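Side-chain contacts in PfVFT1 (Plasmodium falciparum, PDB 5JKQ), which has the bi-lobed architecture of a Venus flytrap solute-binding protein and probably binds a small ligand between its lobes: residues D35-K39 against H40-Y44; E48-E51 against N52-N55; H117-D121 against E122-N126; I181-L184 against K185-I189. The protein carries 3 engineered substitutions. One frame throughout, in Å; residues are numbered along the deposited sequence.

Contact 1. Residues D35-K39 against H40-Y44; sequences DLIDK and HNVDY
Leu36 and His40, one helical turn apart, lie side by side and point the same way. CG of Leu36 sits at the edge of the imidazole, in the ring plane, and Leu36 CD1 comes within 3.4 Å of His40 CD2. With CG anti to the backbone N (chi1 176°), Leu36 turns CD1 to the CD2 and NE2 atoms; an apolar branched chain suits the carbon side of the ring. In the backbone, His40 N donates to Leu36 O over 3.2 Å, from above the carbonyl plane. Ile37 is turned to another side of the helix end, where its CG2 meets Val42 CG2 at 3.9 Å; this branched pair bridges the point where the chain turns back. Val42 N reaches Ile37 O at 3.1 Å, in the carbonyl plane, while Asn41 N makes a weak bond to Asp38 O. Together they form a Schellman motif with Asn41 as C-prime residue, a position of positive phi that asparagine tolerates well. His40 NE2 is hydrogen-bonded to Asp105 of helix 102-118. That carboxylate would tend to stabilise a protonated imidazole, whereas Lys39 NZ, 4.8 Å from His40 NE2, would tend to oppose it, so the ring's charge stays open.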
loop_
_atom_site.group_PDB
_atom_site.type_symbol
_atom_site.label_atom_id
_atom_site.label_comp_id
_atom_site.label_asym_id
_atom_site.label_seq_id
_atom_site.Cartn_x
_atom_site.Cartn_y
_atom_site.Cartn_z
ATOM N N ASP A 35 6.314 -1.698 -16.089
ATOM C CA ASP A 35 5.640 -1.354 -17.336
ATOM C C ASP A 35 4.205 -0.922 -17.060
ATOM O O ASP A 35 3.703 0.025 -17.665
ATOM C CB ASP A 35 5.657 -2.541 -18.303
ATOM C CG ASP A 35 6.997 -2.715 -18.991
ATOM O OD1 ASP A 35 7.971 -2.048 -18.583
ATOM O OD2 ASP A 35 7.076 -3.527 -19.937
ATOM N N LEU A 36 3.554 -1.624 -16.136
ATOM C CA LEU A 36 2.177 -1.326 -15.763
ATOM C C LEU A 36 2.079 0.008 -15.029
ATOM O O LEU A 36 1.084 0.723 -15.152
ATOM C CB LEU A 36 1.612 -2.445 -14.889
ATOM C CG LEU A 36 0.200 -2.232 -14.349
ATOM C CD1 LEU A 36 -0.815 -2.250 -15.482
ATOM C CD2 LEU A 36 -0.127 -3.284 -13.299
ATOM N N ILE A 37 3.107 0.325 -14.248
ATOM C CA ILE A 37 3.166 1.594 -13.534
ATOM C C ILE A 37 3.299 2.733 -14.542
ATOM O O ILE A 37 2.640 3.764 -14.416
ATOM C CB ILE A 37 4.339 1.609 -12.520
ATOM C CG1 ILE A 37 4.004 0.698 -11.336
ATOM C CG2 ILE A 37 4.631 3.022 -12.009
ATOM C CD1 ILE A 37 5.168 0.420 -10.404
ATOM N N ASP A 38 4.140 2.532 -15.552
ATOM C CA ASP A 38 4.344 3.533 -16.594
ATOM C C ASP A 38 3.092 3.701 -17.455
ATOM O O ASP A 38 2.716 4.822 -17.799
ATOM C CB ASP A 38 5.535 3.156 -17.481
ATOM C CG ASP A 38 6.842 3.086 -16.711
ATOM O OD1 ASP A 38 6.950 3.731 -15.645
ATOM O OD2 ASP A 38 7.770 2.389 -17.177
ATOM N N LYS A 39 2.451 2.586 -17.797
ATOM C CA LYS A 39 1.265 2.611 -18.647
ATOM C C LYS A 39 0.153 3.458 -18.035
ATOM O O LYS A 39 -0.510 4.228 -18.734
ATOM C CB LYS A 39 0.754 1.190 -18.898
ATOM C CG LYS A 39 -0.556 1.139 -19.676
ATOM C CD LYS A 39 -0.968 -0.283 -20.008
ATOM C CE LYS A 39 -2.202 -0.303 -20.899
ATOM N NZ LYS A 39 -3.346 0.456 -20.314
ATOM N N HIS A 40 -0.054 3.306 -16.732
ATOM C CA HIS A 40 -1.062 4.080 -16.018
ATOM C C HIS A 40 -0.508 5.422 -15.554
ATOM O O HIS A 40 -1.249 6.260 -15.039
ATOM C CB HIS A 40 -1.585 3.297 -14.819
ATOM C CG HIS A 40 -2.456 2.139 -15.191
ATOM N ND1 HIS A 40 -3.695 2.299 -15.773
ATOM C CD2 HIS A 40 -2.270 0.805 -15.060
ATOM C CE1 HIS A 40 -4.235 1.111 -15.987
ATOM N NE2 HIS A 40 -3.390 0.188 -15.563
ATOM N N ASN A 41 0.794 5.617 -15.746
ATOM C CA ASN A 41 1.468 6.845 -15.344
ATOM C C ASN A 41 1.194 7.178 -13.881
ATOM O O ASN A 41 0.868 8.317 -13.539
ATOM C CB ASN A 41 1.037 8.009 -16.240
ATOM C CG ASN A 41 2.024 9.160 -16.213
ATOM O OD1 ASN A 41 3.236 8.955 -16.271
ATOM N ND2 ASN A 41 1.509 10.378 -16.109
ATOM N N VAL A 42 1.316 6.165 -13.026
ATOM C CA VAL A 42 1.123 6.334 -11.590
ATOM C C VAL A 42 2.479 6.427 -10.894
ATOM O O VAL A 42 3.471 5.865 -11.361
ATOM C CB VAL A 42 0.291 5.182 -10.983
ATOM C CG1 VAL A 42 -1.157 5.272 -11.451
ATOM C CG2 VAL A 42 0.887 3.825 -11.334
ATOM N N ASP A 43 2.509 7.151 -9.780
ATOM C CA ASP A 43 3.759 7.476 -9.103
ATOM C C ASP A 43 4.056 6.495 -7.968
ATOM O O ASP A 43 4.094 6.877 -6.798
ATOM C CB ASP A 43 3.697 8.911 -8.571
ATOM C CG ASP A 43 5.060 9.454 -8.181
ATOM O OD1 ASP A 43 6.084 8.836 -8.540
ATOM O OD2 ASP A 43 5.104 10.515 -7.524
ATOM N N TYR A 44 4.269 5.232 -8.329
ATOM C CA TYR A 44 4.604 4.195 -7.359
ATOM C C TYR A 44 5.981 3.609 -7.637
ATOM O O TYR A 44 6.425 3.563 -8.784
ATOM C CB TYR A 44 3.564 3.072 -7.381
ATOM C CG TYR A 44 2.177 3.482 -6.944
ATOM C CD1 TYR A 44 1.932 3.900 -5.643
ATOM C CD2 TYR A 44 1.108 3.423 -7.826
ATOM C CE1 TYR A 44 0.662 4.264 -5.239
ATOM C CE2 TYR A 44 -0.163 3.784 -7.433
ATOM C CZ TYR A 44 -0.382 4.204 -6.137
ATOM O OH TYR A 44 -1.649 4.566 -5.743
#

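Contact 2. Residues E48-E51 against N52-N55; sequences ESIE and NLPN
Ile50 and Leu53 make the apolar part of this turn. Their side chains cross at about a right angle, and the branch methyl CG2 of Ile50 meets Leu53 CD2 at 4.2 Å, a light touch. The other leucine methyl turns back over the preceding backbone, with Leu53 CD1 3.8 Å from Ser49 O and 4.0 Å from Ile50 CA. Leucine suits the place because its forked end serves two neighbours at once, one methyl for a side chain and one for the main chain. In Ile50 the longer branch, CG1, stands between the backbone N and the carbonyl carbon (chi1 52°), which leaves the shorter CG2 to face the leucine.

The polar part is a backbone bond. Leu53 N donates to Ile50 O over 3.2 Å with an N-H...O angle of 141°, and the donor stands 70° out of the carbonyl plane, well away from the direction of a lone pair. This bent bond closes a type I beta turn from Ile50 to Leu53, with Glu51 and Asn52 at its corners; both are exposed, as their polar ends suit.

The turn belongs to the long loop between strand 45-46 and helix 68-75. Ile50 rests on Lys25 and Ile28 of helix 14-29, Leu53 touches Leu172, and the ammonium of Lys25 is hydrogen-bonded to both Leu53 O and Asn55 OD1, tying the loop to that helix.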
loop_
_atom_site.group_PDB
_atom_site.type_symbol
_atom_site.label_atom_id
_atom_site.label_comp_id
_atom_site.label_asym_id
_atom_site.label_seq_id
_atom_site.Cartn_x
_atom_site.Cartn_y
_atom_site.Cartn_z
ATOM N N GLU A 48 12.316 -2.614 -3.217
ATOM C CA GLU A 48 13.693 -2.366 -3.631
ATOM C C GLU A 48 14.543 -3.637 -3.665
ATOM O O GLU A 48 15.389 -3.794 -4.547
ATOM C CB GLU A 48 14.349 -1.324 -2.707
ATOM C CG GLU A 48 14.497 -1.728 -1.237
ATOM C CD GLU A 48 13.200 -1.629 -0.450
ATOM O OE1 GLU A 48 12.989 -2.467 0.454
ATOM O OE2 GLU A 48 12.394 -0.714 -0.730
ATOM N N SER A 49 14.314 -4.536 -2.711
ATOM C CA SER A 49 15.099 -5.765 -2.599
ATOM C C SER A 49 14.240 -7.008 -2.815
ATOM O O SER A 49 13.231 -7.198 -2.134
ATOM C CB SER A 49 15.777 -5.840 -1.231
ATOM O OG SER A 49 16.512 -7.044 -1.097
ATOM N N ILE A 50 14.657 -7.851 -3.758
ATOM C CA ILE A 50 13.931 -9.076 -4.088
ATOM C C ILE A 50 14.816 -10.318 -3.971
ATOM O O ILE A 50 14.375 -11.430 -4.269
ATOM C CB ILE A 50 13.356 -9.016 -5.518
ATOM C CG1 ILE A 50 14.451 -8.653 -6.523
ATOM C CG2 ILE A 50 12.226 -8.005 -5.586
ATOM C CD1 ILE A 50 14.129 -9.058 -7.945
ATOM N N GLU A 51 16.059 -10.126 -3.542
ATOM C CA GLU A 51 17.016 -11.224 -3.441
ATOM C C GLU A 51 16.516 -12.354 -2.545
ATOM O O GLU A 51 16.668 -13.530 -2.878
ATOM C CB GLU A 51 18.357 -10.716 -2.911
ATOM C CG GLU A 51 19.307 -10.239 -3.991
ATOM C CD GLU A 51 20.673 -9.885 -3.440
ATOM O OE1 GLU A 51 20.775 -9.640 -2.219
ATOM O OE2 GLU A 51 21.645 -9.858 -4.225
ATOM N N ASN A 52 15.914 -11.991 -1.417
ATOM C CA ASN A 52 15.500 -12.976 -0.423
ATOM C C ASN A 52 14.099 -13.529 -0.659
ATOM O O ASN A 52 13.693 -14.492 -0.006
ATOM C CB ASN A 52 15.579 -12.365 0.977
ATOM C CG ASN A 52 16.959 -11.830 1.300
ATOM O OD1 ASN A 52 17.108 -10.687 1.732
ATOM N ND2 ASN A 52 17.979 -12.654 1.081
ATOM N N LEU A 53 13.358 -12.927 -1.584
ATOM C CA LEU A 53 12.014 -13.405 -1.895
ATOM C C LEU A 53 12.084 -14.781 -2.550
ATOM O O LEU A 53 13.090 -15.119 -3.177
ATOM C CB LEU A 53 11.281 -12.420 -2.806
ATOM C CG LEU A 53 10.535 -11.283 -2.103
ATOM C CD1 LEU A 53 11.473 -10.487 -1.208
ATOM C CD2 LEU A 53 9.866 -10.376 -3.127
ATOM N N PRO A 54 11.017 -15.585 -2.406
ATOM C CA PRO A 54 11.035 -16.935 -2.981
ATOM C C PRO A 54 11.031 -16.919 -4.504
ATOM O O PRO A 54 10.463 -16.008 -5.104
ATOM C CB PRO A 54 9.743 -17.571 -2.449
ATOM C CG PRO A 54 9.244 -16.659 -1.380
ATOM C CD PRO A 54 9.743 -15.304 -1.723
ATOM N N ASN A 55 11.659 -17.918 -5.116
ATOM C CA ASN A 55 11.604 -18.087 -6.562
ATOM C C ASN A 55 10.361 -18.868 -6.958
ATOM O O ASN A 55 10.134 -19.973 -6.462
ATOM C CB ASN A 55 12.852 -18.804 -7.070
ATOM C CG ASN A 55 14.122 -18.023 -6.804
ATOM O OD1 ASN A 55 14.158 -16.800 -6.947
ATOM N ND2 ASN A 55 15.173 -18.729 -6.408
#

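Contact 3. Residues H117-D121 against E122-N126; sequences HIFND and EDAIN
Phe119 and Ala124 meet closely through their CB atoms, 3.5 Å apart, and the alanine methyl also lies 3.5 Å from Phe119 CD2. A side chain as small as alanine suits a place so close to the base of the ring. Farther out, Ile125 crosses the phenylalanine at about a right angle, and its CG1 meets the ring edge near the plane, 3.8 Å from Phe119 CE2. The tip of the same isoleucine touches another branch end, Ile125 CD1 lying 4.1 Å from Ile118 CD1. Ile118 also lays CG2 over one face of the Phe119 ring, toward the rim, so this residue borders the phenylalanine as well as Ile125.

A type I beta turn from Asp121 to Ala124 brings Ala124 and Ile125 back to Ile118 and Phe119. Ala124 N donates to Asp121 O at 3.3 Å, from well above the carbonyl plane. The aspartate suits the first position of the turn: with CG anti to the backbone N (chi1 180°), its carboxylate reaches forward, and OD2 of Asp121 accepts from Asp123 N at 2.8 Å, an Asx turn inside the beta turn. A water donates to Asp121 OD1 or Asp123 OD2, each 2.9 Å from it, and probably eases the closeness of the two like charges.

The turn links the end of helix 102-118 to strand 126-132, an outermost strand of the parallel sheet. Ile118 and Phe119 pack on Ile73 and Ile125 on Ile72, both of helix 68-75, while Ser115 OG holds Ile125 N.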
loop_
_atom_site.group_PDB
_atom_site.type_symbol
_atom_site.label_atom_id
_atom_site.label_comp_id
_atom_site.label_asym_id
_atom_site.label_seq_id
_atom_site.Cartn_x
_atom_site.Cartn_y
_atom_site.Cartn_z
ATOM N N HIS A 117 2.318 -20.718 -13.351
ATOM C CA HIS A 117 3.206 -21.618 -12.621
ATOM C C HIS A 117 2.439 -22.812 -12.062
ATOM O O HIS A 117 2.873 -23.955 -12.203
ATOM C CB HIS A 117 3.918 -20.883 -11.487
ATOM C CG HIS A 117 4.767 -21.778 -10.643
ATOM N ND1 HIS A 117 5.699 -22.639 -11.181
ATOM C CD2 HIS A 117 4.811 -21.965 -9.303
ATOM C CE1 HIS A 117 6.287 -23.312 -10.209
ATOM N NE2 HIS A 117 5.766 -22.922 -9.059
ATOM N N ILE A 118 1.311 -22.549 -11.411
ATOM C CA ILE A 118 0.472 -23.630 -10.907
ATOM C C ILE A 118 -0.093 -24.405 -12.084
ATOM O O ILE A 118 -0.037 -25.635 -12.121
ATOM C CB ILE A 118 -0.684 -23.115 -10.034
ATOM C CG1 ILE A 118 -0.131 -22.359 -8.822
ATOM C CG2 ILE A 118 -1.570 -24.283 -9.592
ATOM C CD1 ILE A 118 -1.189 -21.808 -7.869
ATOM N N PHE A 119 -0.643 -23.661 -13.038
ATOM C CA PHE A 119 -1.181 -24.228 -14.265
ATOM C C PHE A 119 -0.270 -23.824 -15.421
ATOM O O PHE A 119 0.923 -23.603 -15.211
ATOM C CB PHE A 119 -2.623 -23.759 -14.473
ATOM C CG PHE A 119 -3.562 -24.229 -13.404
ATOM C CD1 PHE A 119 -4.040 -25.528 -13.411
ATOM C CD2 PHE A 119 -3.960 -23.378 -12.387
ATOM C CE1 PHE A 119 -4.900 -25.969 -12.426
ATOM C CE2 PHE A 119 -4.822 -23.812 -11.400
ATOM C CZ PHE A 119 -5.293 -25.110 -11.418
ATOM N N ASN A 120 -0.820 -23.727 -16.629
ATOM C CA ASN A 120 -0.021 -23.435 -17.816
ATOM C C ASN A 120 -0.675 -22.365 -18.695
ATOM O O ASN A 120 -0.544 -22.385 -19.920
ATOM C CB ASN A 120 0.205 -24.721 -18.617
ATOM C CG ASN A 120 1.540 -24.738 -19.339
ATOM O OD1 ASN A 120 2.600 -24.681 -18.712
ATOM N ND2 ASN A 120 1.495 -24.841 -20.665
ATOM N N ASP A 121 -1.375 -21.429 -18.060
ATOM C CA ASP A 121 -1.997 -20.314 -18.770
ATOM C C ASP A 121 -2.344 -19.188 -17.800
ATOM O O ASP A 121 -2.694 -19.436 -16.649
ATOM C CB ASP A 121 -3.253 -20.777 -19.515
ATOM C CG ASP A 121 -3.937 -19.646 -20.268
ATOM O OD1 ASP A 121 -3.475 -19.296 -21.375
ATOM O OD2 ASP A 121 -4.936 -19.104 -19.751
ATOM N N GLU A 122 -2.250 -17.952 -18.276
ATOM C CA GLU A 122 -2.485 -16.776 -17.442
ATOM C C GLU A 122 -3.916 -16.680 -16.903
ATOM O O GLU A 122 -4.156 -16.010 -15.900
ATOM C CB GLU A 122 -2.161 -15.508 -18.235
ATOM C CG GLU A 122 -2.981 -15.362 -19.514
ATOM C CD GLU A 122 -2.700 -14.069 -20.256
ATOM O OE1 GLU A 122 -1.860 -13.273 -19.784
ATOM O OE2 GLU A 122 -3.323 -13.850 -21.317
ATOM N N ASP A 123 -4.861 -17.340 -17.568
ATOM C CA ASP A 123 -6.275 -17.216 -17.213
ATOM C C ASP A 123 -6.811 -18.420 -16.446
ATOM O O ASP A 123 -8.018 -18.535 -16.242
ATOM C CB ASP A 123 -7.115 -17.010 -18.474
ATOM C CG ASP A 123 -6.746 -15.746 -19.216
ATOM O OD1 ASP A 123 -6.426 -14.741 -18.547
ATOM O OD2 ASP A 123 -6.772 -15.757 -20.464
ATOM N N ALA A 124 -5.918 -19.306 -16.018
ATOM C CA ALA A 124 -6.322 -20.537 -15.347
ATOM C C ALA A 124 -7.131 -20.249 -14.087
ATOM O O ALA A 124 -8.187 -20.842 -13.873
ATOM C CB ALA A 124 -5.101 -21.378 -15.005
ATOM N N ILE A 125 -6.634 -19.333 -13.262
ATOM C CA ILE A 125 -7.296 -18.989 -12.010
ATOM C C ILE A 125 -8.098 -17.705 -12.176
ATOM O O ILE A 125 -7.572 -16.678 -12.605
ATOM C CB ILE A 125 -6.279 -18.832 -10.862
ATOM C CG1 ILE A 125 -5.487 -20.131 -10.688
ATOM C CG2 ILE A 125 -6.985 -18.487 -9.556
ATOM C CD1 ILE A 125 -4.267 -19.997 -9.810
ATOM N N ASN A 126 -9.382 -17.777 -11.840
ATOM C CA ASN A 126 -10.265 -16.625 -11.934
ATOM C C ASN A 126 -10.135 -15.737 -10.700
ATOM O O ASN A 126 -10.000 -16.233 -9.582
ATOM C CB ASN A 126 -11.717 -17.083 -12.109
ATOM C CG ASN A 126 -12.677 -15.923 -12.286
ATOM O OD1 ASN A 126 -12.781 -15.344 -13.368
ATOM N ND2 ASN A 126 -13.393 -15.580 -11.220
HETATM O O HOH W 1 -4.480 -16.617 -22.082
#

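Contact 4. Residues I181-L184 against K185-I189; sequences IMIL and KEYNI
Ile183 sends its side chain toward the returning chain, where it touches both Tyr187 and Ile189. Its CG1, anti to the backbone N (chi1 -176°), lies 4.1 Å from Tyr187 CD2, and the CD1 methyl beyond it reaches Ile189 CB at 4.0 Å, the two isoleucines crossing at about a right angle. Branched apolar chains suit the buried inner side, where Ile183 and Ile189 meet. At Leu184 the strand ends, and the leucine lies alongside Glu186, pointing the same way, with Leu184 CB 3.8 Å from Glu186 CG. Glu186 lays CG and its carboxylate OE1 along the leucine, while OE2 makes a salt bridge to Lys246. On another side Leu184 CB approaches Tyr187 CD2 at 3.9 Å. The carbonyl of Leu184 lies near the plane of the tyrosine ring, at its edge, and receives a weak bond from Tyr187 N at the start of the 3-10 turn 185-187. A water 2.8 Å from Ile189 N also donates to Leu184 O, at a doubtfully short 2.5 Å. The corner carries the chain from strand 175-184, flanked by strands 250-253 and 265-281, to helix 192-201; there Ile189 packs on Leu195 and Tyr198, while Leu184 touches Leu244 of helix 236-244.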
loop_
_atom_site.group_PDB
_atom_site.type_symbol
_atom_site.label_atom_id
_atom_site.label_comp_id
_atom_site.label_asym_id
_atom_site.label_seq_id
_atom_site.Cartn_x
_atom_site.Cartn_y
_atom_site.Cartn_z
ATOM N N ILE A 181 7.268 17.225 0.563
ATOM C CA ILE A 181 7.138 18.287 1.553
ATOM C C ILE A 181 7.207 19.632 0.850
ATOM O O ILE A 181 8.221 19.958 0.235
ATOM C CB ILE A 181 8.246 18.201 2.629
ATOM C CG1 ILE A 181 8.158 16.864 3.370
ATOM C CG2 ILE A 181 8.132 19.361 3.622
ATOM C CD1 ILE A 181 9.333 16.582 4.281
HETATM N N MSE A 182 6.128 20.404 0.928
HETATM C CA MSE A 182 6.146 21.752 0.379
HETATM C C MSE A 182 6.309 22.775 1.498
HETATM O O MSE A 182 5.716 22.651 2.573
HETATM C CB MSE A 182 4.888 22.034 -0.444
HETATM C CG MSE A 182 3.566 21.889 0.263
HETATM SE SE MSE A 182 2.136 22.475 -0.943
HETATM C CE MSE A 182 2.519 24.382 -0.943
ATOM N N ILE A 183 7.140 23.777 1.233
ATOM C CA ILE A 183 7.528 24.757 2.237
ATOM C C ILE A 183 7.906 26.072 1.559
ATOM O O ILE A 183 8.321 26.084 0.400
ATOM C CB ILE A 183 8.716 24.236 3.088
ATOM C CG1 ILE A 183 9.061 25.222 4.210
ATOM C CG2 ILE A 183 9.931 23.961 2.199
ATOM C CD1 ILE A 183 10.073 24.687 5.214
ATOM N N LEU A 184 7.748 27.177 2.279
ATOM C CA LEU A 184 8.133 28.484 1.762
ATOM C C LEU A 184 9.648 28.562 1.591
ATOM O O LEU A 184 10.400 28.161 2.479
ATOM C CB LEU A 184 7.648 29.590 2.697
ATOM C CG LEU A 184 6.130 29.728 2.815
ATOM C CD1 LEU A 184 5.754 30.529 4.050
ATOM C CD2 LEU A 184 5.564 30.379 1.562
ATOM N N LYS A 185 10.087 29.075 0.445
ATOM C CA LYS A 185 11.512 29.200 0.151
ATOM C C LYS A 185 12.240 30.069 1.166
ATOM O O LYS A 185 13.437 29.900 1.393
ATOM C CB LYS A 185 11.721 29.787 -1.249
ATOM C CG LYS A 185 11.702 28.763 -2.367
ATOM C CD LYS A 185 12.766 29.062 -3.414
ATOM C CE LYS A 185 12.942 27.896 -4.377
ATOM N NZ LYS A 185 13.815 28.247 -5.526
ATOM N N GLU A 186 11.511 31.000 1.770
ATOM C CA GLU A 186 12.109 31.999 2.648
ATOM C C GLU A 186 12.821 31.381 3.851
ATOM O O GLU A 186 13.692 32.013 4.447
ATOM C CB GLU A 186 11.035 32.981 3.124
ATOM C CG GLU A 186 9.921 32.348 3.932
ATOM C CD GLU A 186 8.750 33.288 4.139
ATOM O OE1 GLU A 186 8.056 33.603 3.149
ATOM O OE2 GLU A 186 8.527 33.717 5.291
ATOM N N TYR A 187 12.462 30.148 4.201
ATOM C CA TYR A 187 13.068 29.473 5.348
ATOM C C TYR A 187 14.419 28.854 5.002
ATOM O O TYR A 187 15.143 28.404 5.889
ATOM C CB TYR A 187 12.128 28.395 5.893
ATOM C CG TYR A 187 10.902 28.958 6.573
ATOM C CD1 TYR A 187 11.008 29.637 7.778
ATOM C CD2 TYR A 187 9.643 28.808 6.014
ATOM C CE1 TYR A 187 9.893 30.155 8.405
ATOM C CE2 TYR A 187 8.521 29.322 6.635
ATOM C CZ TYR A 187 8.652 29.995 7.830
ATOM O OH TYR A 187 7.539 30.510 8.456
ATOM N N ASN A 188 14.755 28.842 3.715
ATOM C CA ASN A 188 16.034 28.313 3.249
ATOM C C ASN A 188 16.172 26.821 3.558
ATOM O O ASN A 188 17.271 26.324 3.800
ATOM C CB ASN A 188 17.192 29.096 3.879
ATOM C CG ASN A 188 18.495 28.944 3.109
ATOM O OD1 ASN A 188 18.497 28.720 1.897
ATOM N ND2 ASN A 188 19.613 29.072 3.814
ATOM N N ILE A 189 15.040 26.120 3.549
ATOM C CA ILE A 189 14.999 24.682 3.804
ATOM C C ILE A 189 14.538 23.944 2.550
ATOM O O ILE A 189 13.403 24.123 2.106
ATOM C CB ILE A 189 14.049 24.349 4.973
ATOM C CG1 ILE A 189 14.519 25.044 6.250
ATOM C CG2 ILE A 189 13.970 22.840 5.202
ATOM C CD1 ILE A 189 13.504 25.016 7.375
HETATM O O HOH W 2 12.521 26.808 2.533
#

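In the fold
Contacts 1, 2 and 3 lie at the surface, whereas contact 4 is partly buried. Helix 102-118 is shared by two of them: contact 1 packs on its beginning and contact 3 forms at its end, their centres about 24 Å apart. Contact 2 adjoins contact 1 in sequence but rests on helix 14-29, which also borders contact 3. Contact 4 stands about 52 Å from contact 3, centre to centre, across the centre of the chain. Chemistry follows place: a Schellman cap ends the helix in contact 1, a bent backbone bond closes the loop of contact 2, contact 3 sets a phenylalanine-centred apolar cluster beside a carboxylate-capped turn, and a leucine and an isoleucine pack on a tyrosine and a second isoleucine in contact 4.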